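Long-range contacts in 2,3-dihydroxybenzoate-AMP ligase (Mycobacterium smegmatis, PDB 5KEI), which is an AMP-binding ligase of the ANL superfamily, an enzyme built from a large N-terminal part and a small C-terminal part: residues A[41-50]-A[226-234]; A[424-433]-A[542-550]. All coordinates share one frame; numbering follows the deposited sequence.

Interaction 1: residues A[41-50]-A[226-234]; sequences YWRDQLLDSV and THQDYVYNA
The flat groups of H227, W42 and Y232 each receive an aliphatic carbon over one face. L46 CD2 stands 3.7 Å from the H227 ring centroid, almost on the ring normal, while the backbone of L47 meets the edge of that imidazole: L47 N donates to H227 ND1 over 2.9 Å, nearly straight (177°) and close to the ring plane. On W42, Q228 CB lies 3.6 Å from the centroid of the five-membered ring. Y232 takes Y41 CB over its centre, and the two phenol side chains run alongside each other with their planes at 33°.

Both CB and CG of Q228 lie against the indole, and a bend at chi2 (-79°) swings the amide beyond them toward the 41-50 loop. There Q228 OE1 accepts from D44 N at 2.8 Å, and Q228 NE2 donates to D44 OD1 at 2.9 Å on the anti side of the carboxylate. The other oxygen of D44 forms a salt bridge to R37. A water links Y41 O, R43 N and Q228 O. Farther along, L47 CD1 packs 3.8 Å from V231 CG2.

The loop lies along the first turns of helix 227-240, whose start T226 and D229 secure as a capping box. Two bonds fix the rotation of the Q228 amide, and the acceptor role of ND1 fits an H227 that probably carries its proton on NE2.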
loop_
_atom_site.group_PDB
_atom_site.type_symbol
_atom_site.label_atom_id
_atom_site.label_comp_id
_atom_site.label_asym_id
_atom_site.label_seq_id
_atom_site.Cartn_x
_atom_site.Cartn_y
_atom_site.Cartn_z
ATOM N N TYR A 41 -5.850 -9.713 18.399
ATOM C CA TYR A 41 -5.485 -8.877 17.251
ATOM C C TYR A 41 -6.672 -8.003 16.817
ATOM O O TYR A 41 -6.571 -6.775 16.754
ATOM C CB TYR A 41 -5.023 -9.735 16.074
ATOM C CG TYR A 41 -3.940 -10.731 16.403
ATOM C CD1 TYR A 41 -2.966 -10.448 17.343
ATOM C CD2 TYR A 41 -3.905 -11.975 15.779
ATOM C CE1 TYR A 41 -1.985 -11.376 17.650
ATOM C CE2 TYR A 41 -2.930 -12.905 16.078
ATOM C CZ TYR A 41 -1.971 -12.607 17.011
ATOM O OH TYR A 41 -0.986 -13.546 17.307
ATOM N N TRP A 42 -7.794 -8.663 16.534
ATOM C CA TRP A 42 -9.025 -8.035 16.061
ATOM C C TRP A 42 -9.967 -7.615 17.195
ATOM O O TRP A 42 -10.558 -8.468 17.855
ATOM C CB TRP A 42 -9.755 -9.003 15.138
ATOM C CG TRP A 42 -9.117 -9.186 13.797
ATOM C CD1 TRP A 42 -7.817 -8.933 13.458
ATOM C CD2 TRP A 42 -9.760 -9.634 12.602
ATOM N NE1 TRP A 42 -7.614 -9.208 12.133
ATOM C CE2 TRP A 42 -8.800 -9.631 11.576
ATOM C CE3 TRP A 42 -11.073 -10.029 12.289
ATOM C CZ2 TRP A 42 -9.084 -10.022 10.276
ATOM C CZ3 TRP A 42 -11.359 -10.407 10.994
ATOM C CH2 TRP A 42 -10.364 -10.405 10.003
ATOM N N ARG A 43 -10.138 -6.311 17.399
ATOM C CA ARG A 43 -10.830 -5.818 18.591
ATOM C C ARG A 43 -12.217 -5.222 18.337
ATOM O O ARG A 43 -12.742 -4.481 19.172
ATOM C CB ARG A 43 -9.962 -4.780 19.288
ATOM C CG ARG A 43 -8.633 -5.321 19.741
ATOM C CD ARG A 43 -8.802 -6.359 20.835
ATOM N NE ARG A 43 -8.703 -5.804 22.183
ATOM C CZ ARG A 43 -7.672 -5.996 23.010
ATOM N NH1 ARG A 43 -6.624 -6.729 22.643
ATOM N NH2 ARG A 43 -7.689 -5.452 24.219
ATOM N N ASP A 44 -12.779 -5.510 17.167
ATOM C CA ASP A 44 -14.186 -5.227 16.875
ATOM C C ASP A 44 -14.566 -3.747 16.820
ATOM O O ASP A 44 -15.760 -3.413 16.765
ATOM C CB ASP A 44 -15.072 -5.936 17.907
ATOM C CG ASP A 44 -14.816 -7.426 17.960
ATOM O OD1 ASP A 44 -14.705 -8.057 16.880
ATOM O OD2 ASP A 44 -14.706 -7.965 19.079
ATOM N N GLN A 45 -13.570 -2.867 16.848
ATOM C CA GLN A 45 -13.826 -1.436 16.800
ATOM C C GLN A 45 -13.481 -0.822 15.429
ATOM O O GLN A 45 -12.506 -1.224 14.758
ATOM C CB GLN A 45 -13.055 -0.729 17.911
ATOM C CG GLN A 45 -13.404 -1.212 19.329
ATOM C CD GLN A 45 -14.851 -0.923 19.717
ATOM O OE1 GLN A 45 -15.343 0.198 19.546
ATOM N NE2 GLN A 45 -15.538 -1.937 20.245
ATOM N N LEU A 46 -14.299 0.143 15.017
ATOM C CA LEU A 46 -14.177 0.762 13.706
ATOM C C LEU A 46 -12.943 1.634 13.659
ATOM O O LEU A 46 -12.541 2.165 14.691
ATOM C CB LEU A 46 -15.415 1.602 13.378
ATOM C CG LEU A 46 -16.767 0.911 13.113
ATOM C CD1 LEU A 46 -17.745 1.951 12.615
ATOM C CD2 LEU A 46 -16.677 -0.246 12.127
ATOM N N LEU A 47 -12.381 1.817 12.463
ATOM C CA LEU A 47 -11.167 2.602 12.303
ATOM C C LEU A 47 -11.289 3.991 12.933
ATOM O O LEU A 47 -10.355 4.447 13.595
ATOM C CB LEU A 47 -10.788 2.732 10.816
ATOM C CG LEU A 47 -9.446 3.380 10.446
ATOM C CD1 LEU A 47 -8.312 2.909 11.363
ATOM C CD2 LEU A 47 -9.082 3.103 8.971
ATOM N N ASP A 48 -12.423 4.669 12.741
ATOM C CA ASP A 48 -12.533 6.050 13.219
ATOM C C ASP A 48 -12.486 6.115 14.741
ATOM O O ASP A 48 -12.336 7.196 15.297
ATOM C CB ASP A 48 -13.826 6.744 12.760
ATOM C CG ASP A 48 -15.082 6.242 13.518
ATOM O OD1 ASP A 48 -15.495 5.080 13.315
ATOM O OD2 ASP A 48 -15.628 7.012 14.359
ATOM N N SER A 49 -12.640 4.972 15.410
ATOM C CA SER A 49 -12.685 4.948 16.872
ATOM C C SER A 49 -11.307 5.187 17.457
ATOM O O SER A 49 -11.179 5.500 18.652
ATOM C CB SER A 49 -13.232 3.618 17.399
ATOM O OG SER A 49 -12.227 2.617 17.335
ATOM N N VAL A 50 -10.275 5.028 16.627
ATOM C CA VAL A 50 -8.929 5.352 17.060
ATOM C C VAL A 50 -8.891 6.823 17.490
ATOM O O VAL A 50 -8.317 7.137 18.530
ATOM C CB VAL A 50 -7.876 5.072 15.962
ATOM C CG1 VAL A 50 -6.484 5.602 16.380
ATOM C CG2 VAL A 50 -7.809 3.586 15.665
ATOM N N THR A 226 -9.417 -4.008 6.169
ATOM C CA THR A 226 -10.599 -3.980 7.004
ATOM C C THR A 226 -10.342 -3.139 8.241
ATOM O O THR A 226 -9.192 -2.840 8.572
ATOM C CB THR A 226 -11.006 -5.384 7.411
ATOM O OG1 THR A 226 -9.991 -5.938 8.257
ATOM C CG2 THR A 226 -11.152 -6.244 6.187
ATOM N N HIS A 227 -11.421 -2.744 8.912
ATOM C CA HIS A 227 -11.323 -2.035 10.186
ATOM C C HIS A 227 -10.505 -2.870 11.162
ATOM O O HIS A 227 -9.586 -2.363 11.814
ATOM C CB HIS A 227 -12.710 -1.750 10.781
ATOM C CG HIS A 227 -13.562 -0.838 9.953
ATOM N ND1 HIS A 227 -13.577 0.534 10.127
ATOM C CD2 HIS A 227 -14.465 -1.097 8.978
ATOM C CE1 HIS A 227 -14.429 1.076 9.281
ATOM N NE2 HIS A 227 -14.986 0.107 8.570
ATOM N N GLN A 228 -10.842 -4.154 11.236
ATOM C CA GLN A 228 -10.196 -5.071 12.164
ATOM C C GLN A 228 -8.678 -5.059 11.983
ATOM O O GLN A 228 -7.923 -4.937 12.964
ATOM C CB GLN A 228 -10.733 -6.496 11.978
ATOM C CG GLN A 228 -12.217 -6.743 12.384
ATOM C CD GLN A 228 -12.420 -6.899 13.906
ATOM O OE1 GLN A 228 -11.665 -6.343 14.697
ATOM N NE2 GLN A 228 -13.436 -7.676 14.308
ATOM N N ASP A 229 -8.216 -5.177 10.733
ATOM C CA ASP A 229 -6.811 -5.476 10.553
ATOM C C ASP A 229 -5.996 -4.194 10.528
ATOM O O ASP A 229 -4.823 -4.204 10.901
ATOM C CB ASP A 229 -6.521 -6.318 9.302
ATOM C CG ASP A 229 -6.718 -5.573 8.000
ATOM O OD1 ASP A 229 -7.827 -5.564 7.461
ATOM O OD2 ASP A 229 -5.751 -4.917 7.552
ATOM N N TYR A 230 -6.624 -3.081 10.159
ATOM C CA TYR A 230 -5.893 -1.822 10.048
ATOM C C TYR A 230 -5.706 -1.193 11.440
ATOM O O TYR A 230 -4.651 -0.625 11.731
ATOM C CB TYR A 230 -6.595 -0.860 9.058
ATOM C CG TYR A 230 -5.558 0.001 8.362
ATOM C CD1 TYR A 230 -4.541 -0.642 7.649
ATOM C CD2 TYR A 230 -5.620 1.389 8.293
ATOM C CE1 TYR A 230 -3.575 0.035 6.970
ATOM C CE2 TYR A 230 -4.616 2.109 7.565
ATOM C CZ TYR A 230 -3.598 1.400 6.914
ATOM O OH TYR A 230 -2.581 1.981 6.194
ATOM N N VAL A 231 -6.701 -1.339 12.311
ATOM C CA VAL A 231 -6.540 -0.887 13.691
ATOM C C VAL A 231 -5.477 -1.746 14.371
ATOM O O VAL A 231 -4.571 -1.229 15.031
ATOM C CB VAL A 231 -7.854 -0.949 14.462
ATOM C CG1 VAL A 231 -7.635 -0.640 15.967
ATOM C CG2 VAL A 231 -8.860 0.019 13.834
ATOM N N TYR A 232 -5.564 -3.058 14.174
ATOM C CA TYR A 232 -4.494 -3.929 14.656
ATOM C C TYR A 232 -3.099 -3.581 14.094
ATOM O O TYR A 232 -2.119 -3.595 14.835
ATOM C CB TYR A 232 -4.810 -5.407 14.356
ATOM C CG TYR A 232 -3.690 -6.379 14.724
ATOM C CD1 TYR A 232 -3.145 -6.406 16.013
ATOM C CD2 TYR A 232 -3.137 -7.226 13.772
ATOM C CE1 TYR A 232 -2.097 -7.283 16.352
ATOM C CE2 TYR A 232 -2.097 -8.091 14.095
ATOM C CZ TYR A 232 -1.574 -8.116 15.383
ATOM O OH TYR A 232 -0.543 -8.985 15.697
ATOM N N ASN A 233 -3.021 -3.200 12.819
ATOM C CA ASN A 233 -1.752 -2.991 12.120
ATOM C C ASN A 233 -1.041 -1.784 12.841
ATOM O O ASN A 233 0.140 -1.793 13.204
ATOM C CB ASN A 233 -1.989 -2.656 10.638
ATOM C CG ASN A 233 -0.706 -2.417 9.909
ATOM O OD1 ASN A 233 -0.255 -1.314 9.837
ATOM N ND2 ASN A 233 -0.194 -3.435 9.247
ATOM N N ALA A 234 -1.806 -0.720 13.046
ATOM C CA ALA A 234 -1.344 0.484 13.758
ATOM C C ALA A 234 -1.010 0.232 15.244
ATOM O O ALA A 234 0.041 0.652 15.734
ATOM C CB ALA A 234 -2.398 1.581 13.625
HETATM O O HOH W 1 -8.522 -4.390 15.801
#

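Interaction 2: residues A[424-433]-A[542-550]; sequences RSFSPDGFYR and TAVGKIDKK
Polar contacts centre on R433, whose NH1 reaches V544 O at 2.7 Å. The N-H...O angle of 121° makes this a weak hydrogen bond, although the oxygen sits at the edge of the guanidinium, near its plane. The same carbonyl oxygen is approached by S427 CA at 3.2 Å in a CA-H...O contact (147°), so two different donors converge on V544 O.

One face of the R433 guanidinium is turned to the backbone at G545-K546, with K546 N 3.5 Å from R433 CZ; a bend at chi3 (-53°) folds the group back onto it. G545, at a positive phi and without a side chain, lets R433 NH1 come within 3.2 Å of its carbonyl carbon.

The van der Waals contacts are few. R433 CD touches V544 CG1 at 3.5 Å, and P428 CD rests 3.7 Å from V544 C. At the other end the I547 CD1 methyl is set obliquely against the R424 guanidinium, 3.9 Å from R424 NH1, while that guanidinium is engaged by a salt bridge to E473.

The two loops match conserved signatures of adenylate-forming enzymes: G430 to R433 begin the GFYRSGD segment, which matches the seventh core motif, and V544-G545-K546 belongs to the Gly-Lys loop of the tenth. K546 NZ bonds to E391 O. The contact thus brings the Gly-Lys loop of the C-terminal part against the turn leading into strand 432-440.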
loop_
_atom_site.group_PDB
_atom_site.type_symbol
_atom_site.label_atom_id
_atom_site.label_comp_id
_atom_site.label_asym_id
_atom_site.label_seq_id
_atom_site.Cartn_x
_atom_site.Cartn_y
_atom_site.Cartn_z
ATOM N N ARG A 424 -4.273 -14.707 -10.228
ATOM C CA ARG A 424 -2.862 -14.661 -10.606
ATOM C C ARG A 424 -1.916 -14.450 -9.407
ATOM O O ARG A 424 -0.828 -15.022 -9.358
ATOM C CB ARG A 424 -2.684 -13.551 -11.656
ATOM C CG ARG A 424 -1.289 -13.336 -12.190
ATOM C CD ARG A 424 -1.256 -12.158 -13.167
ATOM N NE ARG A 424 0.116 -11.695 -13.428
ATOM C CZ ARG A 424 0.932 -12.208 -14.354
ATOM N NH1 ARG A 424 0.531 -13.213 -15.132
ATOM N NH2 ARG A 424 2.157 -11.717 -14.506
ATOM N N SER A 425 -2.358 -13.667 -8.424
ATOM C CA SER A 425 -1.485 -13.173 -7.359
ATOM C C SER A 425 -1.522 -13.964 -6.042
ATOM O O SER A 425 -0.739 -13.687 -5.133
ATOM C CB SER A 425 -1.835 -11.712 -7.056
ATOM O OG SER A 425 -1.862 -10.919 -8.233
ATOM N N PHE A 426 -2.425 -14.934 -5.929
ATOM C CA PHE A 426 -2.551 -15.694 -4.690
ATOM C C PHE A 426 -2.432 -17.211 -4.871
ATOM O O PHE A 426 -3.012 -17.793 -5.788
ATOM C CB PHE A 426 -3.895 -15.379 -3.995
ATOM C CG PHE A 426 -4.025 -13.951 -3.529
ATOM C CD1 PHE A 426 -4.528 -12.977 -4.371
ATOM C CD2 PHE A 426 -3.645 -13.587 -2.259
ATOM C CE1 PHE A 426 -4.638 -11.657 -3.945
ATOM C CE2 PHE A 426 -3.752 -12.269 -1.831
ATOM C CZ PHE A 426 -4.243 -11.306 -2.674
ATOM N N SER A 427 -1.650 -17.814 -3.979
ATOM C CA SER A 427 -1.691 -19.233 -3.613
ATOM C C SER A 427 -3.113 -19.836 -3.530
ATOM O O SER A 427 -4.076 -19.141 -3.204
ATOM C CB SER A 427 -0.961 -19.375 -2.258
ATOM O OG SER A 427 -1.191 -20.602 -1.601
ATOM N N PRO A 428 -3.259 -21.139 -3.831
ATOM C CA PRO A 428 -4.578 -21.766 -3.639
ATOM C C PRO A 428 -4.986 -21.800 -2.161
ATOM O O PRO A 428 -6.175 -21.751 -1.854
ATOM C CB PRO A 428 -4.383 -23.186 -4.189
ATOM C CG PRO A 428 -3.189 -23.094 -5.098
ATOM C CD PRO A 428 -2.299 -22.049 -4.485
ATOM N N ASP A 429 -3.999 -21.884 -1.267
ATOM C CA ASP A 429 -4.231 -21.831 0.177
ATOM C C ASP A 429 -4.629 -20.447 0.644
ATOM O O ASP A 429 -5.162 -20.290 1.745
ATOM C CB ASP A 429 -2.984 -22.249 0.954
ATOM C CG ASP A 429 -2.681 -23.712 0.822
ATOM O OD1 ASP A 429 -3.605 -24.494 0.493
ATOM O OD2 ASP A 429 -1.511 -24.081 1.051
ATOM N N GLY A 430 -4.330 -19.443 -0.173
ATOM C CA GLY A 430 -4.632 -18.069 0.181
ATOM C C GLY A 430 -3.442 -17.283 0.709
ATOM O O GLY A 430 -3.625 -16.312 1.431
ATOM N N PHE A 431 -2.228 -17.710 0.364
ATOM C CA PHE A 431 -1.032 -16.914 0.623
ATOM C C PHE A 431 -0.844 -15.889 -0.496
ATOM O O PHE A 431 -1.006 -16.210 -1.679
ATOM C CB PHE A 431 0.215 -17.800 0.736
ATOM C CG PHE A 431 0.331 -18.546 2.051
ATOM C CD1 PHE A 431 -0.410 -19.686 2.287
ATOM C CD2 PHE A 431 1.197 -18.105 3.044
ATOM C CE1 PHE A 431 -0.294 -20.367 3.486
ATOM C CE2 PHE A 431 1.316 -18.784 4.247
ATOM C CZ PHE A 431 0.568 -19.912 4.460
ATOM N N TYR A 432 -0.516 -14.655 -0.126
ATOM C CA TYR A 432 -0.166 -13.642 -1.117
ATOM C C TYR A 432 1.261 -13.870 -1.612
ATOM O O TYR A 432 2.158 -14.052 -0.801
ATOM C CB TYR A 432 -0.309 -12.238 -0.523
ATOM C CG TYR A 432 0.305 -11.179 -1.389
ATOM C CD1 TYR A 432 -0.178 -10.941 -2.676
ATOM C CD2 TYR A 432 1.367 -10.408 -0.934
ATOM C CE1 TYR A 432 0.387 -9.971 -3.481
ATOM C CE2 TYR A 432 1.940 -9.425 -1.740
ATOM C CZ TYR A 432 1.449 -9.217 -3.011
ATOM O OH TYR A 432 2.023 -8.256 -3.826
ATOM N N ARG A 433 1.470 -13.879 -2.931
ATOM C CA ARG A 433 2.829 -13.970 -3.500
ATOM C C ARG A 433 3.457 -12.584 -3.728
ATOM O O ARG A 433 3.040 -11.826 -4.601
ATOM C CB ARG A 433 2.811 -14.758 -4.808
ATOM C CG ARG A 433 2.622 -16.259 -4.635
ATOM C CD ARG A 433 3.240 -17.034 -5.813
ATOM N NE ARG A 433 2.748 -16.534 -7.095
ATOM C CZ ARG A 433 1.566 -16.853 -7.608
ATOM N NH1 ARG A 433 0.765 -17.681 -6.957
ATOM N NH2 ARG A 433 1.182 -16.349 -8.770
ATOM N N THR A 542 1.776 -24.095 -10.703
ATOM C CA THR A 542 2.441 -24.878 -9.661
ATOM C C THR A 542 1.584 -24.916 -8.389
ATOM O O THR A 542 0.552 -24.239 -8.304
ATOM C CB THR A 542 3.839 -24.313 -9.325
ATOM O OG1 THR A 542 3.722 -23.000 -8.762
ATOM C CG2 THR A 542 4.701 -24.249 -10.573
ATOM N N ALA A 543 2.015 -25.697 -7.398
ATOM C CA ALA A 543 1.271 -25.844 -6.137
ATOM C C ALA A 543 1.418 -24.621 -5.226
ATOM O O ALA A 543 1.521 -24.746 -4.002
ATOM C CB ALA A 543 1.722 -27.096 -5.408
ATOM N N VAL A 544 1.416 -23.445 -5.846
ATOM C CA VAL A 544 1.670 -22.170 -5.194
ATOM C C VAL A 544 0.930 -21.133 -6.042
ATOM O O VAL A 544 0.717 -19.997 -5.635
ATOM C CB VAL A 544 3.207 -21.897 -5.057
ATOM C CG1 VAL A 544 3.560 -20.434 -5.161
ATOM C CG2 VAL A 544 3.726 -22.468 -3.747
ATOM N N GLY A 545 0.489 -21.562 -7.220
ATOM C CA GLY A 545 -0.423 -20.766 -8.023
ATOM C C GLY A 545 0.260 -20.022 -9.147
ATOM O O GLY A 545 -0.392 -19.477 -10.042
ATOM N N LYS A 546 1.587 -19.999 -9.093
ATOM C CA LYS A 546 2.391 -19.384 -10.133
ATOM C C LYS A 546 2.270 -20.221 -11.418
ATOM O O LYS A 546 2.248 -21.455 -11.372
ATOM C CB LYS A 546 3.842 -19.255 -9.657
ATOM C CG LYS A 546 4.875 -19.193 -10.744
ATOM C CD LYS A 546 6.278 -19.354 -10.164
ATOM C CE LYS A 546 7.202 -20.082 -11.143
ATOM N NZ LYS A 546 8.613 -20.138 -10.660
ATOM N N ILE A 547 2.144 -19.541 -12.550
ATOM C CA ILE A 547 1.968 -20.208 -13.829
ATOM C C ILE A 547 3.092 -21.218 -14.028
ATOM O O ILE A 547 4.250 -20.895 -13.783
ATOM C CB ILE A 547 1.936 -19.179 -14.983
ATOM C CG1 ILE A 547 0.802 -18.165 -14.750
ATOM C CG2 ILE A 547 1.786 -19.884 -16.319
ATOM C CD1 ILE A 547 0.718 -17.043 -15.790
ATOM N N ASP A 548 2.751 -22.451 -14.413
ATOM C CA ASP A 548 3.767 -23.496 -14.620
ATOM C C ASP A 548 4.324 -23.436 -16.047
ATOM O O ASP A 548 3.891 -24.175 -16.925
ATOM C CB ASP A 548 3.188 -24.891 -14.327
ATOM C CG ASP A 548 4.269 -25.981 -14.262
ATOM O OD1 ASP A 548 5.468 -25.670 -14.452
ATOM O OD2 ASP A 548 3.919 -27.153 -13.988
ATOM N N LYS A 549 5.290 -22.552 -16.259
ATOM C CA LYS A 549 5.759 -22.233 -17.596
ATOM C C LYS A 549 6.590 -23.355 -18.200
ATOM O O LYS A 549 6.563 -23.563 -19.408
ATOM C CB LYS A 549 6.568 -20.934 -17.578
ATOM C CG LYS A 549 5.748 -19.715 -17.205
ATOM C CD LYS A 549 6.545 -18.437 -17.346
ATOM C CE LYS A 549 5.627 -17.216 -17.315
ATOM N NZ LYS A 549 6.395 -15.948 -17.522
ATOM N N LYS A 550 7.325 -24.075 -17.363
ATOM C CA LYS A 550 8.112 -25.198 -17.838
ATOM C C LYS A 550 7.168 -26.238 -18.422
ATOM O O LYS A 550 7.514 -26.952 -19.360
ATOM C CB LYS A 550 8.958 -25.790 -16.707
ATOM C CG LYS A 550 9.395 -24.757 -15.676
ATOM C CD LYS A 550 10.536 -25.254 -14.788
ATOM C CE LYS A 550 11.904 -25.042 -15.436
ATOM N NZ LYS A 550 12.267 -23.598 -15.570
#

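In the fold
The two contacts share no helix or strand: their centres are 29 Å apart and their nearest atoms about 12 Å. Interaction 1 is the larger and more interior, burying 769 Å² with eight of its 14 touching residues buried; it joins an N-terminal loop to helix 227-240, which follows strand 222-226, at one edge of the seven-stranded mixed sheet. Interaction 2 buries 311 Å², with three of nine touching residues buried, and sets a loop late in the chain beside the four-stranded antiparallel sheet. Chemistry differs accordingly: ring faces and well-formed side-chain hydrogen bonds in interaction 1, an arginine laid on peptide backbone with one weak bond in interaction 2.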